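Local coordinates for protein GH3 beta-N-acetylglucosaminidase (Paenibacillaceae, PDB 6K5J) that probably hydrolyses terminal beta-linked N-acetylglucosamine residues from chitin oligosaccharides, as a glycoside hydrolase family 3 beta-N-acetylglucosaminidase, at residues G87-V98 with E402-K410. Numbering follows the deposited sequence.
Sequences GMVTRLENGVTV and EVDEVLPRK
Arg409 and Arg91 each send a guanidinium across between the loop 87-98, after strand 79-81 of the TIM-barrel domain, and the loop 402-410, after strand 390-396 of the mixed-sheet domain that follows. Arg409, its chain bent at chi2 (-78°), brings NH2 to the carbonyl of Gly87 (3.3 Å to O). That oxygen lies in the guanidinium plane, although the donor stands above the carbonyl plane. Water 1 accepts from Arg409 NH1 (2.9 Å) and donates to Gly87 O and Thr90 OG1; arginine's length and several N-H groups let it serve carbonyl and water at once. Met88, folded at chi2 and chi3, sets SD against the guanidinium edge, 3.8 Å from Arg409 NH2. Asn505 accepts from NE.

Branched, apolar Leu407 lays CG over one guanidinium face and meets Glu93 from the opposite direction, CD1 3.1 Å from Glu93 OE2 and CD2 nearer OE1. Thr90 OG1, in a very short hydrogen bond (2.5 Å to Glu93 OE1), and a salt bridge to Arg50 hold that carboxylate.

Arg91 starts away from the partner loop, but a bend at chi2 (-64°) carries NH1 to Glu402 O, 3.3 Å off, on an in-plane lone pair and nearly straight (164°). NH2 forms a salt bridge with Asp83; Glu402 OE2, 3.8 Å from NH2 and well out of plane, is a long, doubtful charge contact. An alanine here would probably leave the Glu402 carbonyl without this donor and Asp83 without this counter-charge. Water 3 links Met88 O to Glu402 O.

With few apolar contacts, the interface relies on directional arginine bonds and water, probably helping to hold the two domains' loops together beside the bound N-acetylglucosamine that touches Arg91.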
loop_
_atom_site.group_PDB
_atom_site.type_symbol
_atom_site.label_atom_id
_atom_site.label_comp_id
_atom_site.label_asym_id
_atom_site.label_seq_id
_atom_site.Cartn_x
_atom_site.Cartn_y
_atom_site.Cartn_z
ATOM N N GLY A 87 -6.340 4.073 0.735
ATOM C CA GLY A 87 -6.765 4.148 -0.654
ATOM C C GLY A 87 -6.856 2.824 -1.410
ATOM O O GLY A 87 -7.759 2.032 -1.161
ATOM N N MET A 88 -5.929 2.560 -2.333
ATOM C CA MET A 88 -6.043 1.365 -3.165
ATOM C C MET A 88 -5.308 0.151 -2.598
ATOM O O MET A 88 -5.348 -0.919 -3.214
ATOM C CB MET A 88 -5.557 1.656 -4.597
ATOM C CG MET A 88 -6.419 2.692 -5.343
ATOM S SD MET A 88 -8.191 2.267 -5.382
ATOM C CE MET A 88 -8.178 0.901 -6.514
ATOM N N VAL A 89 -4.655 0.257 -1.443
ATOM C CA VAL A 89 -4.013 -0.898 -0.812
ATOM C C VAL A 89 -4.512 -0.937 0.629
ATOM O O VAL A 89 -3.957 -0.286 1.518
ATOM C CB VAL A 89 -2.479 -0.855 -0.883
ATOM C CG1 VAL A 89 -1.875 -2.009 -0.091
ATOM C CG2 VAL A 89 -2.006 -0.958 -2.320
ATOM N N THR A 90 -5.588 -1.678 0.857
ATOM C CA THR A 90 -6.051 -1.996 2.198
ATOM C C THR A 90 -6.377 -3.483 2.240
ATOM O O THR A 90 -6.655 -4.104 1.210
ATOM C CB THR A 90 -7.295 -1.175 2.603
ATOM O OG1 THR A 90 -8.353 -1.431 1.678
ATOM C CG2 THR A 90 -6.998 0.338 2.627
ATOM N N ARG A 91 -6.322 -4.060 3.442
ATOM C CA ARG A 91 -6.688 -5.458 3.637
ATOM C C ARG A 91 -8.012 -5.632 4.354
ATOM O O ARG A 91 -8.576 -6.732 4.320
ATOM C CB ARG A 91 -5.610 -6.197 4.439
ATOM C CG ARG A 91 -4.234 -6.048 3.876
ATOM C CD ARG A 91 -4.140 -6.682 2.512
ATOM N NE ARG A 91 -2.745 -6.768 2.123
ATOM C CZ ARG A 91 -2.307 -6.688 0.878
ATOM N NH1 ARG A 91 -3.152 -6.528 -0.145
ATOM N NH2 ARG A 91 -1.012 -6.762 0.663
ATOM N N LEU A 92 -8.501 -4.582 5.008
ATOM C CA LEU A 92 -9.778 -4.597 5.708
ATOM C C LEU A 92 -10.491 -3.287 5.423
ATOM O O LEU A 92 -9.934 -2.214 5.661
ATOM C CB LEU A 92 -9.577 -4.779 7.219
ATOM C CG LEU A 92 -10.870 -4.700 8.042
ATOM C CD1 LEU A 92 -11.821 -5.844 7.680
ATOM C CD2 LEU A 92 -10.547 -4.700 9.527
ATOM N N GLU A 93 -11.720 -3.378 4.914
ATOM C CA GLU A 93 -12.606 -2.232 4.814
ATOM C C GLU A 93 -13.907 -2.407 5.586
ATOM O O GLU A 93 -14.562 -1.408 5.885
ATOM C CB GLU A 93 -12.938 -1.932 3.340
ATOM C CG GLU A 93 -11.711 -1.832 2.431
ATOM C CD GLU A 93 -11.147 -3.191 2.058
ATOM O OE1 GLU A 93 -9.907 -3.347 2.041
ATOM O OE2 GLU A 93 -11.935 -4.124 1.803
ATOM N N ASN A 94 -14.282 -3.633 5.941
ATOM C CA ASN A 94 -15.535 -3.858 6.648
ATOM C C ASN A 94 -15.407 -3.372 8.084
ATOM O O ASN A 94 -14.572 -3.881 8.833
ATOM C CB ASN A 94 -15.894 -5.344 6.625
ATOM C CG ASN A 94 -17.245 -5.618 7.261
ATOM O OD1 ASN A 94 -18.204 -4.876 7.047
ATOM N ND2 ASN A 94 -17.322 -6.670 8.048
ATOM N N GLY A 95 -16.225 -2.389 8.469
ATOM C CA GLY A 95 -16.224 -1.918 9.840
ATOM C C GLY A 95 -15.127 -0.946 10.204
ATOM O O GLY A 95 -14.969 -0.633 11.390
ATOM N N VAL A 96 -14.347 -0.470 9.232
ATOM C CA VAL A 96 -13.311 0.523 9.472
ATOM C C VAL A 96 -13.458 1.625 8.433
ATOM O O VAL A 96 -14.143 1.469 7.419
ATOM C CB VAL A 96 -11.883 -0.074 9.432
ATOM C CG1 VAL A 96 -11.773 -1.228 10.425
ATOM C CG2 VAL A 96 -11.536 -0.546 8.028
ATOM N N THR A 97 -12.822 2.762 8.716
ATOM C CA THR A 97 -12.837 3.892 7.797
ATOM C C THR A 97 -11.983 3.578 6.581
ATOM O O THR A 97 -10.832 3.159 6.722
ATOM C CB THR A 97 -12.289 5.140 8.490
ATOM O OG1 THR A 97 -12.982 5.346 9.724
ATOM C CG2 THR A 97 -12.445 6.378 7.615
ATOM N N VAL A 98 -12.523 3.817 5.390
ATOM C CA VAL A 98 -11.729 3.736 4.169
ATOM C C VAL A 98 -11.066 5.100 3.996
ATOM O O VAL A 98 -11.736 6.108 3.769
ATOM C CB VAL A 98 -12.583 3.347 2.956
ATOM C CG1 VAL A 98 -11.720 3.281 1.693
ATOM C CG2 VAL A 98 -13.233 2.002 3.200
ATOM N N GLU A 402 -2.094 -8.766 -5.034
ATOM C CA GLU A 402 -2.028 -8.015 -3.786
ATOM C C GLU A 402 -1.789 -6.525 -4.008
ATOM O O GLU A 402 -2.053 -5.728 -3.098
ATOM C CB GLU A 402 -0.941 -8.597 -2.885
ATOM C CG GLU A 402 -1.322 -9.907 -2.217
ATOM C CD GLU A 402 -0.130 -10.582 -1.555
ATOM O OE1 GLU A 402 0.563 -11.400 -2.207
ATOM O OE2 GLU A 402 0.127 -10.275 -0.383
ATOM N N VAL A 403 -1.293 -6.137 -5.189
ATOM C CA VAL A 403 -1.229 -4.722 -5.548
ATOM C C VAL A 403 -2.578 -4.251 -6.080
ATOM O O VAL A 403 -3.043 -3.150 -5.752
ATOM C CB VAL A 403 -0.105 -4.460 -6.573
ATOM C CG1 VAL A 403 0.248 -2.974 -6.618
ATOM C CG2 VAL A 403 1.132 -5.290 -6.261
ATOM N N ASP A 404 -3.229 -5.082 -6.894
ATOM C CA ASP A 404 -4.508 -4.767 -7.527
ATOM C C ASP A 404 -5.505 -5.861 -7.141
ATOM O O ASP A 404 -5.639 -6.874 -7.832
ATOM C CB ASP A 404 -4.343 -4.656 -9.039
ATOM C CG ASP A 404 -5.075 -3.469 -9.612
ATOM O OD1 ASP A 404 -6.190 -3.172 -9.122
ATOM O OD2 ASP A 404 -4.537 -2.830 -10.541
ATOM N N GLU A 405 -6.213 -5.645 -6.038
ATOM C CA GLU A 405 -7.054 -6.676 -5.448
ATOM C C GLU A 405 -8.480 -6.607 -5.982
ATOM O O GLU A 405 -8.963 -5.546 -6.393
ATOM C CB GLU A 405 -7.060 -6.545 -3.921
ATOM C CG GLU A 405 -7.837 -7.632 -3.189
ATOM C CD GLU A 405 -7.265 -9.026 -3.425
ATOM O OE1 GLU A 405 -6.509 -9.516 -2.554
ATOM O OE2 GLU A 405 -7.579 -9.635 -4.476
ATOM N N VAL A 406 -9.139 -7.766 -5.998
ATOM C CA VAL A 406 -10.589 -7.827 -6.158
ATOM C C VAL A 406 -11.213 -7.229 -4.902
ATOM O O VAL A 406 -11.200 -7.842 -3.829
ATOM C CB VAL A 406 -11.079 -9.258 -6.396
ATOM C CG1 VAL A 406 -12.594 -9.267 -6.528
ATOM C CG2 VAL A 406 -10.414 -9.847 -7.643
ATOM N N LEU A 407 -11.753 -6.022 -5.037
ATOM C CA LEU A 407 -12.157 -5.202 -3.900
ATOM C C LEU A 407 -13.417 -4.460 -4.313
ATOM O O LEU A 407 -13.356 -3.326 -4.809
ATOM C CB LEU A 407 -11.038 -4.239 -3.500
ATOM C CG LEU A 407 -11.220 -3.334 -2.284
ATOM C CD1 LEU A 407 -12.060 -4.053 -1.256
ATOM C CD2 LEU A 407 -9.859 -2.946 -1.714
ATOM N N PRO A 408 -14.587 -5.075 -4.129
ATOM C CA PRO A 408 -15.826 -4.449 -4.605
ATOM C C PRO A 408 -16.126 -3.173 -3.835
ATOM O O PRO A 408 -15.851 -3.066 -2.638
ATOM C CB PRO A 408 -16.890 -5.524 -4.352
ATOM C CG PRO A 408 -16.352 -6.304 -3.192
ATOM C CD PRO A 408 -14.847 -6.301 -3.350
ATOM N N ARG A 409 -16.668 -2.192 -4.551
ATOM C CA ARG A 409 -17.023 -0.898 -3.986
ATOM C C ARG A 409 -18.516 -0.679 -4.174
ATOM O O ARG A 409 -19.005 -0.689 -5.308
ATOM C CB ARG A 409 -16.228 0.232 -4.649
ATOM C CG ARG A 409 -14.714 0.033 -4.610
ATOM C CD ARG A 409 -14.106 0.367 -3.240
ATOM N NE ARG A 409 -12.682 0.672 -3.368
ATOM C CZ ARG A 409 -11.820 0.753 -2.356
ATOM N NH1 ARG A 409 -12.212 0.549 -1.099
ATOM N NH2 ARG A 409 -10.549 1.034 -2.608
ATOM N N LYS A 410 -19.233 -0.467 -3.069
ATOM C CA LYS A 410 -20.655 -0.143 -3.161
ATOM C C LYS A 410 -20.887 1.335 -3.473
ATOM O O LYS A 410 -21.789 1.678 -4.249
ATOM C CB LYS A 410 -21.362 -0.522 -1.858
ATOM C CG LYS A 410 -22.871 -0.303 -1.895
ATOM C CD LYS A 410 -23.449 -0.225 -0.494
ATOM C CE LYS A 410 -23.777 1.211 -0.105
ATOM N NZ LYS A 410 -25.167 1.579 -0.502
HETATM O O HOH W 1 -9.773 0.666 0.484
HETATM O O HOH W 2 -6.385 -2.479 -5.020
HETATM O O HOH W 3 -4.758 -4.046 -2.951
HETATM O O HOH W 4 -6.187 -7.916 -0.516
#